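Local coordinates for protein UDP-glucose:anthocyanidin 3-O-glucosyltransferase (Clitoria ternatea, PDB 4REL) that belongs to the GT-B clan of glycosyltransferases, folded as two Rossmann-like domains, and is modelled here with 3,5,7-trihydroxy-2-(4-hydroxyphenyl)-4H-chromen-4-one bound, at residues Leu26-Ile31 against Asn437-Val442; Lys95-Ala100 against Gln106-Ile111; Leu217-Phe222 against Gln376-Val381; Val275-Gln280 against Glu302-Ile307; Glu287-Ser292 against Phe296-Lys301. All coordinates share one frame; numbering follows the deposited sequence.

Interaction 1 (Leu26-Ile31 against Asn437-Val442)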
# COMPACT_ATOMS: atom_id res chain seq x y z
N LEU A 26 -11.39 12.51 1.66
CA LEU A 26 -11.72 13.27 2.87
C LEU A 26 -10.99 14.61 2.89
O LEU A 26 -11.58 15.63 3.24
CB LEU A 26 -11.40 12.46 4.13
CG LEU A 26 -12.36 11.32 4.46
CD1 LEU A 26 -11.80 10.42 5.54
CD2 LEU A 26 -13.72 11.85 4.88
N LYS A 27 -9.72 14.61 2.51
CA LYS A 27 -8.93 15.85 2.50
C LYS A 27 -9.48 16.82 1.46
O LYS A 27 -9.61 18.02 1.72
CB LYS A 27 -7.46 15.57 2.19
CG LYS A 27 -6.71 14.82 3.30
CD LYS A 27 -5.32 14.38 2.82
CE LYS A 27 -4.69 13.39 3.80
NZ LYS A 27 -3.34 12.96 3.33
N LEU A 28 -9.78 16.30 0.27
CA LEU A 28 -10.32 17.13 -0.81
C LEU A 28 -11.70 17.67 -0.45
O LEU A 28 -12.03 18.82 -0.75
CB LEU A 28 -10.41 16.33 -2.11
CG LEU A 28 -9.05 15.90 -2.70
CD1 LEU A 28 -9.26 14.94 -3.87
CD2 LEU A 28 -8.25 17.12 -3.14
N ALA A 29 -12.53 16.83 0.17
CA ALA A 29 -13.88 17.24 0.53
C ALA A 29 -13.86 18.32 1.62
O ALA A 29 -14.72 19.21 1.65
CB ALA A 29 -14.70 16.05 0.98
N HIS A 30 -12.89 18.24 2.52
CA HIS A 30 -12.81 19.21 3.61
C HIS A 30 -12.40 20.60 3.09
O HIS A 30 -12.91 21.63 3.57
CB HIS A 30 -11.81 18.73 4.67
CG HIS A 30 -11.83 19.54 5.93
ND1 HIS A 30 -10.87 20.49 6.21
CD2 HIS A 30 -12.68 19.55 6.97
CE1 HIS A 30 -11.13 21.04 7.38
NE2 HIS A 30 -12.23 20.49 7.86
N ILE A 31 -11.50 20.62 2.12
CA ILE A 31 -11.01 21.90 1.60
C ILE A 31 -11.95 22.50 0.57
O ILE A 31 -11.94 23.71 0.33
CB ILE A 31 -9.56 21.77 1.04
CG1 ILE A 31 -8.89 23.15 0.97
CG2 ILE A 31 -9.55 21.07 -0.31
CD1 ILE A 31 -7.37 23.10 0.91
N ASN A 437 -2.40 21.43 -3.37
CA ASN A 437 -3.07 22.62 -3.89
C ASN A 437 -3.27 22.52 -5.39
O ASN A 437 -4.31 22.91 -5.92
CB ASN A 437 -2.29 23.90 -3.52
CG ASN A 437 -2.36 24.22 -2.04
OD1 ASN A 437 -3.37 23.94 -1.38
ND2 ASN A 437 -1.29 24.80 -1.51
N THR A 438 -2.28 21.96 -6.09
CA THR A 438 -2.39 21.78 -7.53
C THR A 438 -3.56 20.87 -7.87
O THR A 438 -4.34 21.15 -8.79
CB THR A 438 -1.09 21.19 -8.11
OG1 THR A 438 -0.04 22.16 -7.94
CG2 THR A 438 -1.24 20.87 -9.58
N LEU A 439 -3.70 19.79 -7.10
CA LEU A 439 -4.79 18.84 -7.28
C LEU A 439 -6.13 19.50 -7.02
O LEU A 439 -7.07 19.33 -7.80
CB LEU A 439 -4.59 17.63 -6.36
CG LEU A 439 -5.70 16.57 -6.31
CD1 LEU A 439 -5.97 16.02 -7.70
CD2 LEU A 439 -5.32 15.44 -5.34
N VAL A 440 -6.22 20.27 -5.95
CA VAL A 440 -7.45 20.99 -5.64
C VAL A 440 -7.87 21.91 -6.80
O VAL A 440 -9.04 21.97 -7.16
CB VAL A 440 -7.31 21.78 -4.33
CG1 VAL A 440 -8.45 22.76 -4.15
CG2 VAL A 440 -7.22 20.81 -3.14
N GLU A 441 -6.90 22.58 -7.41
CA GLU A 441 -7.23 23.48 -8.51
C GLU A 441 -7.62 22.72 -9.78
O GLU A 441 -8.43 23.20 -10.56
CB GLU A 441 -6.12 24.50 -8.81
CG GLU A 441 -5.39 25.09 -7.60
CD GLU A 441 -6.27 25.49 -6.42
OE1 GLU A 441 -7.39 26.00 -6.63
OE2 GLU A 441 -5.82 25.30 -5.27
N VAL A 442 -7.07 21.52 -9.98
CA VAL A 442 -7.53 20.71 -11.12
C VAL A 442 -9.03 20.44 -10.98
O VAL A 442 -9.80 20.58 -11.94
CB VAL A 442 -6.77 19.38 -11.24
CG1 VAL A 442 -7.46 18.46 -12.24
CG2 VAL A 442 -5.33 19.64 -11.67
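Val440 is the hub of this helix-on-helix contact: its CG2 methyl receives Leu28 from one helix position and Ile31 from the next turn. The inner, well-packed part begins at Leu28, a buried residue whose CD2 lies 3.8 Å from Val440 CG2 and 4.0 Å from Leu439 CD2. Leu28 and Leu439 cross at about a right angle, whereas Leu28 and Val440 run past one another in opposite senses. Phe37 of strand 36-42 and Phe436 and Ile443 of helix 431-445 also touch Leu28, so this leucine has apolar neighbours from the sheet as well as from the facing helix. The case illustrates a feature of the GT-B architecture in plant glycosyltransferases, in which the last helix of the chain returns to the N-terminal domain; here helix 431-445 lies against helix 18-31, with the short segment axes 10.9 Å apart and inclined at 68°. Toward solvent fewer groups meet. The exposed Ile31 adds a single methyl-to-methyl touch, although a close one, its CG2 lying 3.7 Å from Val440 CG2. With CG1 of Ile31 anti to the backbone N (chi1 -160°), CG2 stands between the backbone N and the carbonyl carbon, and it is this branch that touches Val440. Beside the contact, Lys27 NZ is hydrogen-bonded to the backbone oxygen of Leu239.

Interaction 2 (Lys95-Ala100 against Gln106-Ile111)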
# COMPACT_ATOMS: atom_id res chain seq x y z
N LYS A 95 -22.89 2.71 -14.23
CA LYS A 95 -24.07 2.60 -13.39
C LYS A 95 -23.83 3.45 -12.12
O LYS A 95 -24.73 4.12 -11.63
CB LYS A 95 -24.38 1.14 -13.04
CG LYS A 95 -25.82 0.89 -12.60
CD LYS A 95 -26.01 1.07 -11.10
CE LYS A 95 -25.28 -0.00 -10.30
NZ LYS A 95 -25.82 -0.17 -8.93
N GLY A 96 -22.60 3.42 -11.62
CA GLY A 96 -22.22 4.28 -10.51
C GLY A 96 -22.36 5.75 -10.85
O GLY A 96 -22.84 6.54 -10.03
N ILE A 97 -21.92 6.13 -12.05
CA ILE A 97 -22.03 7.52 -12.48
C ILE A 97 -23.50 7.93 -12.49
O ILE A 97 -23.87 9.02 -12.01
CB ILE A 97 -21.43 7.73 -13.88
CG1 ILE A 97 -19.92 7.40 -13.90
CG2 ILE A 97 -21.73 9.16 -14.39
CD1 ILE A 97 -19.06 8.38 -13.12
N GLU A 98 -24.34 7.04 -13.01
CA GLU A 98 -25.78 7.32 -13.09
C GLU A 98 -26.36 7.61 -11.72
O GLU A 98 -27.02 8.63 -11.52
CB GLU A 98 -26.54 6.16 -13.76
CG GLU A 98 -28.04 6.35 -13.71
CD GLU A 98 -28.81 5.05 -13.84
OE1 GLU A 98 -28.31 4.08 -14.47
OE2 GLU A 98 -29.92 4.98 -13.29
N LEU A 99 -26.10 6.73 -10.75
CA LEU A 99 -26.58 6.94 -9.39
C LEU A 99 -26.10 8.27 -8.80
O LEU A 99 -26.85 8.98 -8.14
CB LEU A 99 -26.12 5.79 -8.49
CG LEU A 99 -26.68 4.43 -8.88
CD1 LEU A 99 -26.05 3.35 -8.01
CD2 LEU A 99 -28.19 4.41 -8.74
N ALA A 100 -24.83 8.61 -9.06
CA ALA A 100 -24.25 9.86 -8.54
C ALA A 100 -24.89 11.09 -9.18
O ALA A 100 -25.20 12.09 -8.51
CB ALA A 100 -22.75 9.85 -8.75
N GLN A 106 -26.12 16.70 -10.69
CA GLN A 106 -24.96 17.36 -11.29
C GLN A 106 -24.21 16.39 -12.18
O GLN A 106 -23.90 15.28 -11.75
CB GLN A 106 -23.99 17.86 -10.21
CG GLN A 106 -24.57 18.88 -9.23
CD GLN A 106 -23.61 19.17 -8.08
OE1 GLN A 106 -22.98 18.27 -7.54
NE2 GLN A 106 -23.49 20.45 -7.72
N SER A 107 -23.90 16.80 -13.40
CA SER A 107 -23.05 15.99 -14.26
C SER A 107 -21.67 15.91 -13.58
O SER A 107 -21.25 16.83 -12.88
CB SER A 107 -22.93 16.62 -15.65
OG SER A 107 -22.36 17.92 -15.57
N VAL A 108 -21.00 14.78 -13.76
CA VAL A 108 -19.63 14.62 -13.27
C VAL A 108 -18.68 15.54 -14.04
O VAL A 108 -18.77 15.67 -15.26
CB VAL A 108 -19.19 13.15 -13.38
CG1 VAL A 108 -17.69 13.00 -13.11
CG2 VAL A 108 -19.99 12.30 -12.41
N THR A 109 -17.77 16.21 -13.32
CA THR A 109 -16.82 17.11 -13.97
C THR A 109 -15.38 16.60 -13.92
O THR A 109 -14.51 17.14 -14.60
CB THR A 109 -16.86 18.51 -13.36
OG1 THR A 109 -16.57 18.43 -11.96
CG2 THR A 109 -18.25 19.12 -13.53
N CYS A 110 -15.13 15.55 -13.14
CA CYS A 110 -13.78 15.06 -12.93
C CYS A 110 -13.87 13.66 -12.33
O CYS A 110 -14.77 13.38 -11.54
CB CYS A 110 -13.03 16.01 -11.99
SG CYS A 110 -11.30 15.57 -11.71
N ILE A 111 -12.97 12.76 -12.72
CA ILE A 111 -12.91 11.44 -12.12
C ILE A 111 -11.56 11.24 -11.46
O ILE A 111 -10.52 11.57 -12.04
CB ILE A 111 -13.17 10.32 -13.16
CG1 ILE A 111 -14.64 10.37 -13.60
CG2 ILE A 111 -12.85 8.94 -12.56
CD1 ILE A 111 -15.01 9.37 -14.68
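A helix laid against a parallel sheet in the N-terminal Rossmann-like domain supplies the setting, in which Ile97 of helix 89-104 meets Val108, just before strand 110-114, and Ile111 within it. The touching is done by methyl groups alone. Val108 offers CG2, which sits 4.1 Å from both CG2 and CD1 of Ile97, so one valine methyl faces two branches of the isoleucine at once; the two side chains cross at about a right angle. The torsions of Ile97 make this possible: chi1 of -62° puts CG2 anti to the backbone N, and chi2 of -69° folds CD1 round rather than extending it along CG1. Ile111 adds a more distant touch, its CD1 lying 4.5 Å from Ile97 CD1. Within the fold the helix belongs to the crossover that leads from the outermost strand 59-64 back past strands 36-42 and 6-10 to strand 110-114, and Ile97 accordingly also rests on Ala8 and Phe10 of strand 6-10. Val123 of helix 119-127 touches both Ile97 and Ile111. All three residues of the contact are buried. The incoming chain is held nearby by polar bonds of its own, with Gln106 O accepting from His6 ND1 and Thr109 OG1 bonded to the backbone N of His6.

Interaction 3 (Leu217-Phe222 against Gln376-Val381)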
# COMPACT_ATOMS: atom_id res chain seq x y z
N LEU A 217 11.44 11.05 -0.52
CA LEU A 217 12.00 9.71 -0.27
C LEU A 217 12.28 8.92 -1.54
O LEU A 217 13.00 7.92 -1.50
CB LEU A 217 11.08 8.89 0.63
CG LEU A 217 11.13 9.12 2.14
CD1 LEU A 217 10.35 8.02 2.85
CD2 LEU A 217 12.57 9.15 2.61
N ASP A 218 11.68 9.31 -2.65
CA ASP A 218 11.90 8.61 -3.91
C ASP A 218 13.19 9.11 -4.55
O ASP A 218 13.57 10.27 -4.37
CB ASP A 218 10.72 8.83 -4.87
CG ASP A 218 9.52 7.96 -4.55
OD1 ASP A 218 9.67 6.99 -3.77
OD2 ASP A 218 8.42 8.24 -5.08
N PRO A 219 13.88 8.23 -5.29
CA PRO A 219 15.10 8.69 -5.97
C PRO A 219 14.76 9.81 -6.94
O PRO A 219 13.81 9.65 -7.72
CB PRO A 219 15.56 7.45 -6.73
CG PRO A 219 14.97 6.29 -5.96
CD PRO A 219 13.64 6.79 -5.49
N PRO A 220 15.48 10.94 -6.86
CA PRO A 220 15.16 12.11 -7.70
C PRO A 220 15.14 11.79 -9.20
O PRO A 220 14.33 12.36 -9.93
CB PRO A 220 16.29 13.09 -7.37
CG PRO A 220 16.71 12.72 -5.98
CD PRO A 220 16.54 11.23 -5.88
N LEU A 221 16.02 10.90 -9.66
CA LEU A 221 16.01 10.49 -11.07
C LEU A 221 14.77 9.70 -11.45
O LEU A 221 14.25 9.84 -12.56
CB LEU A 221 17.26 9.68 -11.43
CG LEU A 221 18.38 10.46 -12.11
CD1 LEU A 221 18.87 11.59 -11.21
CD2 LEU A 221 19.52 9.52 -12.48
N PHE A 222 14.29 8.85 -10.54
CA PHE A 222 13.03 8.17 -10.77
C PHE A 222 11.91 9.20 -10.90
O PHE A 222 11.04 9.07 -11.78
CB PHE A 222 12.71 7.17 -9.65
CG PHE A 222 11.26 6.86 -9.52
CD1 PHE A 222 10.64 5.94 -10.36
CD2 PHE A 222 10.48 7.49 -8.54
CE1 PHE A 222 9.27 5.67 -10.24
CE2 PHE A 222 9.13 7.22 -8.42
CZ PHE A 222 8.53 6.31 -9.27
N GLN A 376 16.14 -2.11 1.59
CA GLN A 376 17.48 -2.59 1.89
C GLN A 376 18.59 -1.81 1.17
O GLN A 376 19.61 -1.49 1.78
CB GLN A 376 17.63 -4.07 1.54
CG GLN A 376 18.99 -4.64 1.95
CD GLN A 376 19.17 -6.09 1.54
OE1 GLN A 376 18.79 -7.01 2.27
NE2 GLN A 376 19.75 -6.30 0.35
N ASP A 377 18.41 -1.54 -0.12
CA ASP A 377 19.54 -1.08 -0.95
C ASP A 377 19.52 0.39 -1.34
O ASP A 377 20.54 0.94 -1.76
CB ASP A 377 19.66 -1.96 -2.21
CG ASP A 377 20.18 -3.35 -1.90
OD1 ASP A 377 20.49 -3.62 -0.72
OD2 ASP A 377 20.27 -4.17 -2.83
N ILE A 378 18.38 1.04 -1.17
CA ILE A 378 18.27 2.45 -1.50
C ILE A 378 18.19 3.30 -0.23
O ILE A 378 19.13 4.04 0.08
CB ILE A 378 17.09 2.71 -2.46
CG1 ILE A 378 17.32 1.96 -3.77
CG2 ILE A 378 16.93 4.20 -2.72
CD1 ILE A 378 16.21 2.17 -4.80
N TRP A 379 17.10 3.18 0.52
CA TRP A 379 16.98 3.86 1.81
C TRP A 379 17.96 3.31 2.84
O TRP A 379 18.39 4.04 3.75
CB TRP A 379 15.58 3.69 2.38
CG TRP A 379 14.49 4.25 1.52
CD1 TRP A 379 14.59 5.23 0.57
CD2 TRP A 379 13.12 3.84 1.52
NE1 TRP A 379 13.36 5.46 -0.00
CE2 TRP A 379 12.44 4.62 0.56
CE3 TRP A 379 12.39 2.90 2.26
CZ2 TRP A 379 11.08 4.48 0.31
CZ3 TRP A 379 11.04 2.76 2.01
CH2 TRP A 379 10.40 3.54 1.04
N GLU A 380 18.32 2.03 2.70
CA GLU A 380 19.12 1.31 3.69
C GLU A 380 18.57 1.42 5.11
O GLU A 380 19.31 1.73 6.06
CB GLU A 380 20.59 1.74 3.62
CG GLU A 380 21.20 1.53 2.23
CD GLU A 380 22.68 1.82 2.16
OE1 GLU A 380 23.06 2.80 1.49
OE2 GLU A 380 23.47 1.07 2.77
N VAL A 381 17.28 1.13 5.27
CA VAL A 381 16.61 1.22 6.57
C VAL A 381 16.12 -0.16 6.99
O VAL A 381 15.23 -0.29 7.83
CB VAL A 381 15.44 2.22 6.59
CG1 VAL A 381 15.94 3.65 6.45
CG2 VAL A 381 14.39 1.91 5.51
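The indole of Trp379 presents its pyrrole edge to the backbone of Leu217, and the two meet in a hydrogen bond from NE1 to Leu217 O of 2.9 Å. The bond is fairly straight, with an N-H...O angle of 157°, and the oxygen lies near the indole plane, 15° out of it. From the carbonyl's side the approach is less regular, the donor being tilted 28° from the carbonyl plane. The Leu217 side chain is displaced from the ring plane, with CD1 4.4 Å from Trp379 CZ2 and CB 4.2 Å from Trp379 NE1. Ile378 CG2 lies to the other side of that plane, out beyond the CD1 edge of the indole. A separate apolar touch joins this Ile378 CG2 to Pro219 CG at 4.3 Å. The hydrogen bond would restrain the rotation of the indole, and it gives the single N-H a partner in a largely apolar setting. Leu217 and Pro219 belong to the turn leading into helix 220-229 of the N-terminal domain, with Pro219 at the N-cap position, whereas Ile378 and Trp379 lie between the body of helix 368-378 and strand 382-384 of the C-terminal domain; the contact therefore bridges the two halves of the GT-B fold. Val349 and Val353 of helix 346-354 pack against Trp379, and Leu217 rests on Val418, Ile421 and Val422 of helix 409-425.

Interaction 4 (Val275-Gln280 against Glu302-Ile307)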
# COMPACT_ATOMS: atom_id res chain seq x y z
N VAL A 275 -2.02 -12.81 1.18
CA VAL A 275 -1.54 -14.13 0.82
C VAL A 275 -1.19 -14.87 2.11
O VAL A 275 -0.59 -14.29 3.01
CB VAL A 275 -0.32 -14.06 -0.13
CG1 VAL A 275 0.30 -15.44 -0.33
CG2 VAL A 275 -0.74 -13.50 -1.47
N SER A 276 -1.61 -16.13 2.21
CA SER A 276 -1.26 -16.94 3.36
C SER A 276 0.22 -17.31 3.31
O SER A 276 0.70 -17.78 2.28
CB SER A 276 -2.11 -18.22 3.40
OG SER A 276 -1.78 -19.02 4.53
N PRO A 277 0.94 -17.08 4.41
CA PRO A 277 2.34 -17.50 4.43
C PRO A 277 2.38 -19.02 4.46
O PRO A 277 1.47 -19.63 5.02
CB PRO A 277 2.85 -16.93 5.76
CG PRO A 277 1.63 -16.88 6.62
CD PRO A 277 0.49 -16.54 5.70
N PRO A 278 3.41 -19.61 3.85
CA PRO A 278 3.57 -21.07 3.96
C PRO A 278 3.61 -21.44 5.43
O PRO A 278 4.32 -20.78 6.20
CB PRO A 278 4.95 -21.32 3.33
CG PRO A 278 5.12 -20.20 2.36
CD PRO A 278 4.45 -19.00 3.00
N PRO A 279 2.87 -22.48 5.83
CA PRO A 279 2.87 -22.88 7.24
C PRO A 279 4.28 -23.11 7.80
O PRO A 279 4.53 -22.79 8.96
CB PRO A 279 2.06 -24.19 7.25
CG PRO A 279 1.97 -24.62 5.81
CD PRO A 279 1.99 -23.35 5.02
N GLN A 280 5.19 -23.64 6.98
CA GLN A 280 6.55 -23.87 7.46
C GLN A 280 7.26 -22.56 7.81
O GLN A 280 8.13 -22.54 8.68
CB GLN A 280 7.36 -24.70 6.45
CG GLN A 280 7.53 -24.06 5.07
CD GLN A 280 6.45 -24.48 4.08
OE1 GLN A 280 5.29 -24.70 4.45
NE2 GLN A 280 6.83 -24.59 2.81
N GLU A 302 -6.01 -15.60 13.62
CA GLU A 302 -6.50 -16.61 14.55
C GLU A 302 -6.38 -18.04 14.01
O GLU A 302 -6.06 -18.97 14.73
CB GLU A 302 -7.97 -16.28 14.81
CG GLU A 302 -8.60 -16.97 15.97
CD GLU A 302 -9.98 -16.39 16.25
OE1 GLU A 302 -10.97 -16.89 15.68
OE2 GLU A 302 -10.06 -15.43 17.03
N SER A 303 -6.64 -18.18 12.71
CA SER A 303 -6.67 -19.49 12.08
C SER A 303 -5.28 -20.11 11.99
O SER A 303 -5.14 -21.31 11.73
CB SER A 303 -7.29 -19.38 10.69
OG SER A 303 -6.75 -18.29 9.99
N LEU A 304 -4.25 -19.30 12.22
CA LEU A 304 -2.88 -19.79 12.20
C LEU A 304 -2.37 -20.25 13.56
O LEU A 304 -1.28 -20.82 13.66
CB LEU A 304 -1.95 -18.74 11.59
CG LEU A 304 -2.26 -18.44 10.12
CD1 LEU A 304 -1.52 -17.22 9.62
CD2 LEU A 304 -1.94 -19.64 9.24
N LEU A 305 -3.15 -20.02 14.62
CA LEU A 305 -2.69 -20.41 15.96
C LEU A 305 -2.41 -21.91 16.04
O LEU A 305 -1.49 -22.33 16.74
CB LEU A 305 -3.70 -20.00 17.04
CG LEU A 305 -3.88 -18.49 17.22
CD1 LEU A 305 -4.94 -18.22 18.27
CD2 LEU A 305 -2.56 -17.88 17.64
N SER A 306 -3.19 -22.71 15.31
CA SER A 306 -3.10 -24.16 15.40
C SER A 306 -1.81 -24.73 14.80
O SER A 306 -1.46 -25.89 15.06
CB SER A 306 -4.32 -24.84 14.75
OG SER A 306 -4.46 -24.44 13.40
N ILE A 307 -1.11 -23.94 14.00
CA ILE A 307 0.12 -24.47 13.39
C ILE A 307 1.39 -23.98 14.09
O ILE A 307 2.48 -24.45 13.78
CB ILE A 307 0.18 -24.19 11.88
CG1 ILE A 307 0.33 -22.70 11.62
CG2 ILE A 307 -1.04 -24.77 11.17
CD1 ILE A 307 0.72 -22.37 10.19
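Where Pro279 begins a helix, its CA comes within 6.9 Å of the CA of Ile307, which follows a run (302-306) of helical backbone angles without the regular bonds. This is one end of a beta-alpha-beta unit in the C-terminal Rossmann-like domain: the chain from strand 266-270 passes through three consecutive prolines, with Pro278 at the N-cap position, into helix 279-292. The facing segment is held in turns by backbone bonds from Leu305 N to Glu302 O and from Ile307 N to Leu304 O. Two side-chain pairs join them. Deeper in, the buried Pro277 turns CG to Leu304 CD1 at 4.4 Å, a light touch; Pro277 also rests on Phe271 and on Val282 of the helix. Nearer the solvent, Ile307 meets the exposed Pro279 more closely and shares Val282 with Pro277. The bound 3,5,7-trihydroxy-2-(4-hydroxyphenyl)-4H-chromen-4-one is about 14 Å from the side chain of Pro277, while Val275 touches Phe365, a residue of the ligand pocket. In Ile307, chi1 of 67° places CG1 between the backbone N and the carbonyl carbon, and the extended chi2 carries CD1 onto the proline, where it lies 3.7 Å from both CA and CB of Pro279.

Interaction 5 (Glu287-Ser292 against Phe296-Lys301)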
# COMPACT_ATOMS: atom_id res chain seq x y z
N GLU A 287 9.73 -20.21 15.91
CA GLU A 287 10.97 -20.76 16.45
C GLU A 287 12.05 -19.69 16.64
O GLU A 287 12.75 -19.67 17.66
CB GLU A 287 11.50 -21.86 15.53
CG GLU A 287 10.62 -23.09 15.52
CD GLU A 287 11.12 -24.14 14.55
OE1 GLU A 287 12.02 -23.83 13.74
OE2 GLU A 287 10.60 -25.27 14.59
N ALA A 288 12.18 -18.82 15.64
CA ALA A 288 13.20 -17.76 15.67
C ALA A 288 12.87 -16.74 16.75
O ALA A 288 13.75 -16.31 17.49
CB ALA A 288 13.31 -17.08 14.33
N LEU A 289 11.61 -16.36 16.85
CA LEU A 289 11.21 -15.40 17.88
C LEU A 289 11.52 -15.96 19.26
O LEU A 289 12.12 -15.27 20.09
CB LEU A 289 9.73 -15.05 17.75
CG LEU A 289 9.35 -14.07 16.64
CD1 LEU A 289 7.83 -13.88 16.59
CD2 LEU A 289 10.04 -12.72 16.84
N GLU A 290 11.13 -17.20 19.50
CA GLU A 290 11.37 -17.81 20.81
C GLU A 290 12.87 -17.93 21.10
O GLU A 290 13.33 -17.57 22.18
CB GLU A 290 10.72 -19.20 20.92
CG GLU A 290 10.99 -19.86 22.27
CD GLU A 290 10.14 -21.09 22.51
OE1 GLU A 290 9.39 -21.51 21.60
OE2 GLU A 290 10.21 -21.63 23.64
N GLU A 291 13.62 -18.43 20.13
CA GLU A 291 15.04 -18.65 20.33
C GLU A 291 15.80 -17.33 20.52
O GLU A 291 16.77 -17.27 21.26
CB GLU A 291 15.64 -19.46 19.18
CG GLU A 291 16.75 -20.41 19.60
CD GLU A 291 18.10 -20.02 19.04
OE1 GLU A 291 18.19 -19.71 17.83
OE2 GLU A 291 19.09 -20.02 19.82
N SER A 292 15.32 -16.27 19.87
CA SER A 292 16.00 -14.97 19.90
C SER A 292 16.02 -14.37 21.30
O SER A 292 16.94 -13.64 21.64
CB SER A 292 15.37 -13.98 18.92
OG SER A 292 14.17 -13.42 19.43
N PHE A 296 8.54 -9.39 21.78
CA PHE A 296 7.89 -9.28 20.48
C PHE A 296 6.38 -9.12 20.60
O PHE A 296 5.78 -9.55 21.58
CB PHE A 296 8.23 -10.51 19.60
CG PHE A 296 7.73 -11.82 20.16
CD1 PHE A 296 6.44 -12.27 19.88
CD2 PHE A 296 8.56 -12.61 20.95
CE1 PHE A 296 5.98 -13.49 20.40
CE2 PHE A 296 8.10 -13.83 21.46
CZ PHE A 296 6.81 -14.26 21.19
N VAL A 297 5.79 -8.48 19.60
CA VAL A 297 4.35 -8.46 19.41
C VAL A 297 4.12 -8.99 18.01
O VAL A 297 4.62 -8.43 17.04
CB VAL A 297 3.78 -7.04 19.50
CG1 VAL A 297 2.27 -7.08 19.25
CG2 VAL A 297 4.06 -6.44 20.86
N TRP A 298 3.37 -10.09 17.90
CA TRP A 298 3.13 -10.71 16.61
C TRP A 298 1.64 -10.65 16.32
O TRP A 298 0.84 -11.25 17.05
CB TRP A 298 3.63 -12.16 16.63
CG TRP A 298 3.56 -12.91 15.32
CD1 TRP A 298 3.13 -12.45 14.11
CD2 TRP A 298 3.95 -14.28 15.11
NE1 TRP A 298 3.24 -13.44 13.15
CE2 TRP A 298 3.72 -14.58 13.75
CE3 TRP A 298 4.45 -15.29 15.94
CZ2 TRP A 298 3.99 -15.83 13.20
CZ3 TRP A 298 4.71 -16.54 15.40
CH2 TRP A 298 4.48 -16.80 14.04
N ALA A 299 1.27 -9.89 15.29
CA ALA A 299 -0.12 -9.82 14.86
C ALA A 299 -0.29 -10.96 13.87
O ALA A 299 0.29 -10.94 12.78
CB ALA A 299 -0.42 -8.49 14.20
N LEU A 300 -1.05 -11.97 14.29
CA LEU A 300 -1.18 -13.23 13.57
C LEU A 300 -2.66 -13.63 13.51
O LEU A 300 -3.34 -13.64 14.53
CB LEU A 300 -0.38 -14.32 14.31
CG LEU A 300 -0.43 -15.75 13.78
CD1 LEU A 300 0.29 -15.85 12.44
CD2 LEU A 300 0.18 -16.73 14.77
N LYS A 301 -3.14 -13.95 12.31
CA LYS A 301 -4.52 -14.42 12.16
C LYS A 301 -4.82 -15.63 13.04
O LYS A 301 -4.01 -16.56 13.15
CB LYS A 301 -4.85 -14.75 10.70
CG LYS A 301 -5.11 -13.53 9.83
CD LYS A 301 -5.57 -13.92 8.44
CE LYS A 301 -5.62 -12.71 7.51
NZ LYS A 301 -5.93 -13.07 6.09
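Leu289 points its two methyl branches at different parts of a pair of aromatic side chains, Phe296 and Trp298. Leu289 CD1 stands over one face of the Phe296 ring, 4.2 Å from its centroid and 21° off the normal, a CH-pi contact displaced toward the rim; the nearest ring atom to Leu289 CD1 is Phe296 CD1, at 3.9 Å. Leu289 CD2 instead reaches the root of the ring, 4.0 Å from Phe296 CB. Trp298 is met obliquely, with Leu289 CD1 3.7 Å from Trp298 CE3. In Phe296, chi1 of 63° places the ring between the backbone N and the carbonyl carbon, and chi2 of 87° stands it across the CA-CB bond with a face to the leucine. Helix 279-292 and strand 296-299 are successive elements of a beta-alpha-beta unit that starts at strand 266-270, and the alternation of the strand brings residues 296 and 298 to the helix side while Val297 points away. One turn further along, Ser292 OG donates to Leu289 O at 2.8 Å, and Ser292 OG is also bonded to the N of Phe294. Round the indole, Leu300 CD2 lies over one face, the ring of Phe271 meets it at a steep angle, and Val282, Val285 and Ala286 of the helix pack against it. Phe312 touches both aromatic residues from helix 312-315.

Overall arrangement
Followed from the N terminus, the chain first enters interaction 1, whose partner arrives only in the last helix, so this contact closes a loop of about 400 residues that encloses the other four. It lays the C-terminal helix 431-445 on helix 18-31 of the N-terminal domain. Interaction 2 opens and closes early, within that domain, before interaction 3 begins. Interaction 3 joins the N-terminal domain to the C-terminal one and encloses interactions 4 and 5. Interaction 5 is nested in turn inside interaction 4: the two share helix 279-292, have centres about 13 Å apart and touch through Leu305 CD2 and Leu300 CD2, at 4.1 Å. No pair crosses along the chain, and 2, 4 and 5 lie within single domains.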